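Long-range contacts in mosquitocidal toxin (Bacillus sphaericus, PDB 2CB4), which probably transfers ADP-ribose from NAD+ to target proteins, the chain being the catalytic domain of a larger mosquito-killing toxin: residues L79-R84 / Y253-M259; I122-R128 / E178-P184. The protein carries 1 engineered substitution. One frame throughout, in Å; residues are numbered along the deposited sequence.

Contact 1: residues L79-R84 / Y253-M259; sequences LRWDRR and YNQDFDM
The guanidinium of R80 has CG of M259 over one face, 3.8 Å from NH1, and carboxylates around its rim: OD2 of D82 lies in its plane, and D256 lies beyond NH2. The guanidinium of R84 stacks on the side chain of Q255, with the guanidinium and amide planes 27° apart and CB of Q255 3.7 Å from CZ of R84; OD1 of D82 and a water take its edge. The backbone N of Q255 sits above the centre of the Y253 ring, and CD of R84 stands at the ring's edge. The indole of W81 meets M259 edge-on, SE of M259 3.9 Å from CD1 of W81, a Met-aromatic contact; NE1 of W81 turns elsewhere, to the carbonyl of W141. R80 belongs to strand 78-82 of the ADP-ribosyltransferase fold and probably corresponds to the arginine of the R-S-E class, which helps to hold NAD+ in these enzymes. The loop 253-259, a type I turn running into a short 3-10 segment, therefore probably lies at or in the nucleotide cleft. With CG anti to the backbone N (chi1 176°) and the chain extended, R80 reaches the loop: NH2 donates to OD1 of D256 over 2.8 Å, nearly along the C-O bond, with the two flat groups 77° apart. D82 ties R80 to R84. Its OD2 accepts from NE and NH2 of R80 and from NH2 of R84, its OD1 from NE of R84 and, closing an Asx turn, from the backbone N of R84. R83 joins the loop separately: its NE bonds OD2 of D258 at 3.1 Å, in the guanidinium plane but above that of the carboxylate, while its NH1 continues to D243 and N148; S145 OG bonds both NH2 of R83 and OD1 of D258. A water accepts from N of R83 at 2.8 Å and bonds OH of Y253 at 2.7 Å, bridging the two segments.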
loop_
_atom_site.group_PDB
_atom_site.type_symbol
_atom_site.label_atom_id
_atom_site.label_comp_id
_atom_site.label_asym_id
_atom_site.label_seq_id
_atom_site.Cartn_x
_atom_site.Cartn_y
_atom_site.Cartn_z
ATOM N N LEU A 79 -35.719 16.655 19.846
ATOM C CA LEU A 79 -34.713 16.079 20.724
ATOM C C LEU A 79 -34.016 14.921 20.047
ATOM O O LEU A 79 -34.602 14.201 19.242
ATOM C CB LEU A 79 -35.372 15.549 22.018
ATOM C CG LEU A 79 -36.237 16.501 22.852
ATOM C CD1 LEU A 79 -36.899 15.676 23.959
ATOM C CD2 LEU A 79 -35.374 17.637 23.439
ATOM N N ARG A 80 -32.762 14.720 20.415
ATOM C CA ARG A 80 -31.991 13.589 19.911
ATOM C C ARG A 80 -31.080 13.039 21.000
ATOM O O ARG A 80 -30.257 13.758 21.551
ATOM C CB ARG A 80 -31.175 13.916 18.657
ATOM C CG ARG A 80 -30.352 12.737 18.273
ATOM C CD ARG A 80 -29.806 12.796 16.878
ATOM N NE ARG A 80 -28.801 11.757 16.734
ATOM C CZ ARG A 80 -28.957 10.608 16.085
ATOM N NH1 ARG A 80 -30.079 10.326 15.442
ATOM N NH2 ARG A 80 -27.958 9.749 16.061
ATOM N N TRP A 81 -31.247 11.758 21.298
ATOM C CA TRP A 81 -30.431 11.051 22.278
ATOM C C TRP A 81 -29.206 10.576 21.520
ATOM O O TRP A 81 -29.329 9.929 20.478
ATOM C CB TRP A 81 -31.185 9.825 22.791
ATOM C CG TRP A 81 -32.351 10.210 23.659
ATOM C CD1 TRP A 81 -33.693 10.275 23.292
ATOM C CD2 TRP A 81 -32.302 10.539 25.055
ATOM N NE1 TRP A 81 -34.452 10.661 24.368
ATOM C CE2 TRP A 81 -33.638 10.840 25.462
ATOM C CE3 TRP A 81 -31.261 10.675 25.988
ATOM C CZ2 TRP A 81 -33.954 11.216 26.779
ATOM C CZ3 TRP A 81 -31.586 11.033 27.306
ATOM C CH2 TRP A 81 -32.923 11.283 27.687
ATOM N N ASP A 82 -28.022 10.883 22.044
ATOM C CA ASP A 82 -26.786 10.490 21.366
ATOM C C ASP A 82 -25.681 10.270 22.396
ATOM O O ASP A 82 -25.596 11.004 23.399
ATOM C CB ASP A 82 -26.363 11.579 20.333
ATOM C CG ASP A 82 -25.599 11.004 19.138
ATOM O OD1 ASP A 82 -24.491 10.476 19.347
ATOM O OD2 ASP A 82 -26.083 11.075 17.982
ATOM N N ARG A 83 -24.837 9.271 22.143
ATOM C CA ARG A 83 -23.718 8.975 23.053
ATOM C C ARG A 83 -22.507 9.884 22.775
ATOM O O ARG A 83 -21.627 9.968 23.606
ATOM C CB ARG A 83 -23.303 7.482 22.990
ATOM C CG ARG A 83 -24.412 6.455 23.391
ATOM C CD ARG A 83 -24.392 6.168 24.874
ATOM N NE ARG A 83 -25.562 5.441 25.384
ATOM C CZ ARG A 83 -25.772 5.231 26.682
ATOM N NH1 ARG A 83 -24.878 5.635 27.547
ATOM N NH2 ARG A 83 -26.849 4.636 27.124
ATOM N N ARG A 84 -22.499 10.586 21.633
ATOM C CA ARG A 84 -21.408 11.486 21.260
ATOM C C ARG A 84 -21.486 12.827 21.978
ATOM O O ARG A 84 -22.557 13.394 22.120
ATOM C CB ARG A 84 -21.296 11.635 19.733
ATOM C CG ARG A 84 -20.996 10.308 19.026
ATOM C CD ARG A 84 -21.180 10.441 17.499
ATOM N NE ARG A 84 -22.595 10.650 17.171
ATOM C CZ ARG A 84 -23.043 11.090 16.006
ATOM N NH1 ARG A 84 -22.187 11.363 15.029
ATOM N NH2 ARG A 84 -24.351 11.265 15.821
ATOM N N TYR A 253 -19.093 1.340 15.372
ATOM C CA TYR A 253 -20.052 1.876 16.367
ATOM C C TYR A 253 -21.281 2.394 15.621
ATOM O O TYR A 253 -21.170 2.997 14.546
ATOM C CB TYR A 253 -19.378 2.982 17.235
ATOM C CG TYR A 253 -20.257 4.093 17.825
ATOM C CD1 TYR A 253 -21.053 3.866 18.962
ATOM C CD2 TYR A 253 -20.223 5.392 17.288
ATOM C CE1 TYR A 253 -21.857 4.900 19.509
ATOM C CE2 TYR A 253 -20.994 6.428 17.832
ATOM C CZ TYR A 253 -21.810 6.171 18.940
ATOM O OH TYR A 253 -22.577 7.177 19.467
ATOM N N ASN A 254 -22.460 2.130 16.167
ATOM C CA ASN A 254 -23.669 2.625 15.524
ATOM C C ASN A 254 -24.169 3.825 16.336
ATOM O O ASN A 254 -24.740 3.667 17.403
ATOM C CB ASN A 254 -24.724 1.518 15.433
ATOM C CG ASN A 254 -25.978 1.960 14.715
ATOM O OD1 ASN A 254 -26.146 3.128 14.358
ATOM N ND2 ASN A 254 -26.899 1.043 14.565
ATOM N N GLN A 255 -23.917 5.017 15.813
ATOM C CA GLN A 255 -24.325 6.276 16.445
ATOM C C GLN A 255 -25.844 6.411 16.585
ATOM O O GLN A 255 -26.332 7.221 17.391
ATOM C CB GLN A 255 -23.771 7.457 15.661
ATOM C CG GLN A 255 -24.317 7.532 14.264
ATOM C CD GLN A 255 -23.370 8.165 13.311
ATOM O OE1 GLN A 255 -22.213 7.808 13.265
ATOM N NE2 GLN A 255 -23.857 9.122 12.537
ATOM N N ASP A 256 -26.601 5.606 15.829
ATOM C CA ASP A 256 -28.080 5.653 15.890
ATOM C C ASP A 256 -28.701 4.532 16.718
ATOM O O ASP A 256 -29.907 4.356 16.706
ATOM C CB ASP A 256 -28.716 5.563 14.484
ATOM C CG ASP A 256 -28.330 6.716 13.578
ATOM O OD1 ASP A 256 -27.923 7.783 14.098
ATOM O OD2 ASP A 256 -28.446 6.549 12.342
ATOM N N PHE A 257 -27.897 3.749 17.425
ATOM C CA PHE A 257 -28.459 2.645 18.183
ATOM C C PHE A 257 -29.538 3.100 19.160
ATOM O O PHE A 257 -30.587 2.474 19.297
ATOM C CB PHE A 257 -27.346 1.854 18.906
ATOM C CG PHE A 257 -27.794 0.498 19.409
ATOM C CD1 PHE A 257 -27.955 -0.577 18.518
ATOM C CD2 PHE A 257 -28.105 0.308 20.764
ATOM C CE1 PHE A 257 -28.394 -1.824 18.969
ATOM C CE2 PHE A 257 -28.528 -0.946 21.230
ATOM C CZ PHE A 257 -28.668 -2.012 20.339
ATOM N N ASP A 258 -29.268 4.195 19.852
ATOM C CA ASP A 258 -30.195 4.734 20.835
ATOM C C ASP A 258 -31.351 5.583 20.299
ATOM O O ASP A 258 -32.059 6.205 21.062
ATOM C CB ASP A 258 -29.421 5.490 21.912
ATOM C CG ASP A 258 -28.686 4.539 22.849
ATOM O OD1 ASP A 258 -29.310 3.526 23.280
ATOM O OD2 ASP A 258 -27.473 4.752 23.051
HETATM N N MSE A 259 -31.528 5.588 18.981
HETATM C CA MSE A 259 -32.609 6.321 18.337
HETATM C C MSE A 259 -33.474 5.397 17.445
HETATM O O MSE A 259 -34.292 5.875 16.685
HETATM C CB MSE A 259 -32.136 7.561 17.541
HETATM C CG MSE A 259 -31.856 8.795 18.401
HETATM SE SE MSE A 259 -33.257 9.486 19.471
HETATM C CE MSE A 259 -34.079 10.222 17.977
HETATM O O HOH W 1 -28.466 7.548 19.124
HETATM O O HOH W 2 -25.175 7.427 20.031
HETATM O O HOH W 3 -25.515 11.749 13.464
#

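Contact 2: residues I122-R128 / E178-P184; sequences IFVSTTR and EDQITFP. Engineered in segment 178-184: Q180 (natural residue Glu).
Strands 123-128 and 180-184 pair antiparallel in the central sheet of the ADP-ribosyltransferase fold. S125-T126-T127 and E178-D179-Q180 fit the serine-threonine strand and, with Q180 engineered in place of the second glutamate, the E-X-E motif of the R-S-E class. V124 with F183 and T126 with I181 are the hydrogen-bonded pairs; N of F183 reaches O of V124 at 2.9 Å, and N of I181 reaches O of T126 at 3.1 Å. The hydroxyl of T126, placed between its backbone N and carbonyl carbon (chi1 63°), gives O of I181 a further bond of 2.8 Å and also meets the F183 ring at its edge, OG1 of T126 3.4 Å from CE2 of F183. T127 turns its OG1 the other way, anti to the backbone N (chi1 -174°), and donates to O of E178 just before the strand. NE2 of Q180 donates to OE1 of E178 over 2.9 Å, arriving well above the carboxylate plane. OE1 of Q180 takes a weak bond from OG1 of T182; its modelled approach to OG of S125 is too short to be relied on. Toward the other end F123 leans on T182, whose CG2 is 3.5 Å from CB of F123, and on P184, whose CB lies 4.0 Å from CD1 of F123. CG1 of I122 sits over the centre of one face of the F123 ring. Helices 111-117 and 164-167 pack on the face bearing Q180 and T182, with Y114 bonding OG of S125 and meeting the F123 ring, while L78 of strand 78-82 touches T126, I181 and F183.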
loop_
_atom_site.group_PDB
_atom_site.type_symbol
_atom_site.label_atom_id
_atom_site.label_comp_id
_atom_site.label_asym_id
_atom_site.label_seq_id
_atom_site.Cartn_x
_atom_site.Cartn_y
_atom_site.Cartn_z
ATOM N N ILE A 122 -28.838 7.944 4.728
ATOM C CA ILE A 122 -28.574 9.378 4.749
ATOM C C ILE A 122 -29.503 10.097 5.747
ATOM O O ILE A 122 -29.449 11.320 5.878
ATOM C CB ILE A 122 -28.807 10.004 3.347
ATOM C CG1 ILE A 122 -30.260 9.805 2.879
ATOM C CG2 ILE A 122 -27.810 9.467 2.320
ATOM C CD1 ILE A 122 -30.734 10.881 1.854
ATOM N N PHE A 123 -30.358 9.346 6.437
ATOM C CA PHE A 123 -31.300 9.938 7.389
ATOM C C PHE A 123 -30.797 10.034 8.831
ATOM O O PHE A 123 -30.120 9.136 9.351
ATOM C CB PHE A 123 -32.640 9.145 7.418
ATOM C CG PHE A 123 -33.231 8.889 6.055
ATOM C CD1 PHE A 123 -33.831 9.922 5.333
ATOM C CD2 PHE A 123 -33.184 7.608 5.482
ATOM C CE1 PHE A 123 -34.339 9.678 4.048
ATOM C CE2 PHE A 123 -33.690 7.365 4.213
ATOM C CZ PHE A 123 -34.269 8.402 3.494
ATOM N N VAL A 124 -31.214 11.108 9.511
ATOM C CA VAL A 124 -30.884 11.279 10.919
ATOM C C VAL A 124 -32.198 11.451 11.663
ATOM O O VAL A 124 -33.022 12.197 11.270
ATOM C CB VAL A 124 -29.919 12.513 11.153
ATOM C CG1 VAL A 124 -29.860 12.905 12.631
ATOM C CG2 VAL A 124 -28.568 12.200 10.628
ATOM N N SER A 125 -32.421 10.728 12.723
ATOM C CA SER A 125 -33.688 10.904 13.416
ATOM C C SER A 125 -33.655 11.879 14.563
ATOM O O SER A 125 -32.637 12.098 15.188
ATOM C CB SER A 125 -34.164 9.550 13.987
ATOM O OG SER A 125 -34.670 8.780 12.920
ATOM N N THR A 126 -34.828 12.368 14.911
ATOM C CA THR A 126 -35.040 13.207 16.101
ATOM C C THR A 126 -36.435 12.759 16.592
ATOM O O THR A 126 -37.167 12.086 15.909
ATOM C CB THR A 126 -34.956 14.723 15.814
ATOM O OG1 THR A 126 -36.008 15.051 14.913
ATOM C CG2 THR A 126 -33.564 15.083 15.109
ATOM N N THR A 127 -36.776 13.093 17.826
ATOM C CA THR A 127 -38.061 12.768 18.393
ATOM C C THR A 127 -38.596 14.094 18.955
ATOM O O THR A 127 -37.838 14.964 19.354
ATOM C CB THR A 127 -37.973 11.625 19.475
ATOM O OG1 THR A 127 -39.293 11.260 19.903
ATOM C CG2 THR A 127 -37.170 12.059 20.700
ATOM N N ARG A 128 -39.909 14.249 18.972
ATOM C CA ARG A 128 -40.507 15.485 19.471
ATOM C C ARG A 128 -40.482 15.620 20.966
ATOM O O ARG A 128 -40.701 14.647 21.677
ATOM C CB ARG A 128 -41.961 15.600 18.997
ATOM C CG ARG A 128 -42.149 15.431 17.483
ATOM C CD ARG A 128 -43.586 15.685 17.079
ATOM N NE ARG A 128 -43.954 17.075 17.302
ATOM C CZ ARG A 128 -45.178 17.503 17.600
ATOM N NH1 ARG A 128 -46.178 16.647 17.712
ATOM N NH2 ARG A 128 -45.401 18.800 17.789
ATOM N N GLU A 178 -42.479 6.382 18.569
ATOM C CA GLU A 178 -41.270 7.180 18.683
ATOM C C GLU A 178 -41.460 8.660 18.293
ATOM O O GLU A 178 -40.585 9.529 18.572
ATOM C CB GLU A 178 -40.123 6.541 17.895
ATOM C CG GLU A 178 -38.799 7.265 18.027
ATOM C CD GLU A 178 -37.715 6.590 17.256
ATOM O OE1 GLU A 178 -38.007 5.767 16.352
ATOM O OE2 GLU A 178 -36.554 6.888 17.539
ATOM N N ASP A 179 -42.598 8.932 17.637
ATOM C CA ASP A 179 -42.960 10.267 17.160
ATOM C C ASP A 179 -41.771 10.961 16.532
ATOM O O ASP A 179 -41.348 11.997 17.042
ATOM C CB ASP A 179 -43.440 11.146 18.306
ATOM C CG ASP A 179 -44.600 10.549 19.062
ATOM O OD1 ASP A 179 -45.523 9.985 18.410
ATOM O OD2 ASP A 179 -44.596 10.658 20.313
ATOM N N GLN A 180 -41.248 10.409 15.438
ATOM C CA GLN A 180 -40.045 10.938 14.807
ATOM C C GLN A 180 -40.204 11.949 13.768
ATOM O O GLN A 180 -41.125 11.853 12.933
ATOM C CB GLN A 180 -39.406 9.833 14.011
ATOM C CG GLN A 180 -38.382 9.029 14.640
ATOM C CD GLN A 180 -37.637 8.202 13.580
ATOM O OE1 GLN A 180 -37.046 8.733 12.595
ATOM N NE2 GLN A 180 -37.675 6.895 13.732
ATOM N N ILE A 181 -39.191 12.809 13.676
ATOM C CA ILE A 181 -39.087 13.763 12.606
ATOM C C ILE A 181 -37.716 13.404 12.016
ATOM O O ILE A 181 -36.733 13.427 12.733
ATOM C CB ILE A 181 -39.140 15.198 13.121
ATOM C CG1 ILE A 181 -40.294 15.383 14.107
ATOM C CG2 ILE A 181 -38.996 16.154 11.932
ATOM C CD1 ILE A 181 -41.818 15.049 13.458
ATOM N N THR A 182 -37.680 12.962 10.759
ATOM C CA THR A 182 -36.454 12.508 10.100
ATOM C C THR A 182 -35.849 13.574 9.195
ATOM O O THR A 182 -36.606 14.312 8.524
ATOM C CB THR A 182 -36.749 11.248 9.248
ATOM O OG1 THR A 182 -37.268 10.218 10.091
ATOM C CG2 THR A 182 -35.517 10.744 8.528
ATOM N N PHE A 183 -34.494 13.645 9.185
ATOM C CA PHE A 183 -33.766 14.623 8.392
ATOM C C PHE A 183 -32.852 13.983 7.384
ATOM O O PHE A 183 -31.790 13.489 7.729
ATOM C CB PHE A 183 -32.985 15.582 9.292
ATOM C CG PHE A 183 -33.864 16.469 10.130
ATOM C CD1 PHE A 183 -34.105 17.801 9.764
ATOM C CD2 PHE A 183 -34.479 15.969 11.265
ATOM C CE1 PHE A 183 -34.940 18.604 10.524
ATOM C CE2 PHE A 183 -35.315 16.774 12.045
ATOM C CZ PHE A 183 -35.561 18.092 11.667
ATOM N N PRO A 184 -33.258 14.011 6.113
ATOM C CA PRO A 184 -32.418 13.442 5.056
ATOM C C PRO A 184 -31.214 14.383 4.941
ATOM O O PRO A 184 -31.383 15.605 4.799
ATOM C CB PRO A 184 -33.328 13.528 3.791
ATOM C CG PRO A 184 -34.719 13.697 4.305
ATOM C CD PRO A 184 -34.554 14.510 5.580
#

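Strands 78-82 and 123-131 lie side by side in one sheet, so contact 1 and contact 2, their centres about 12 Å apart, meet directly; along the chain contact 2 is nested within the loop that contact 1 closes. N of L79 probably bonds O of T127 at 2.8 Å, and NH1 of R80 probably bonds O of S125 at 3.1 Å, which would help to hold the arginine beside the serine strand. R80, S125 and the E178-Q180 pair, whose second glutamate is replaced here, probably mark the three elements of an R-S-E active site. M259 brings loop 253-259 to it from contact 1, touching S125 with its side chain and E178 with its carbonyl, consistent with the loop bordering the NAD+ site.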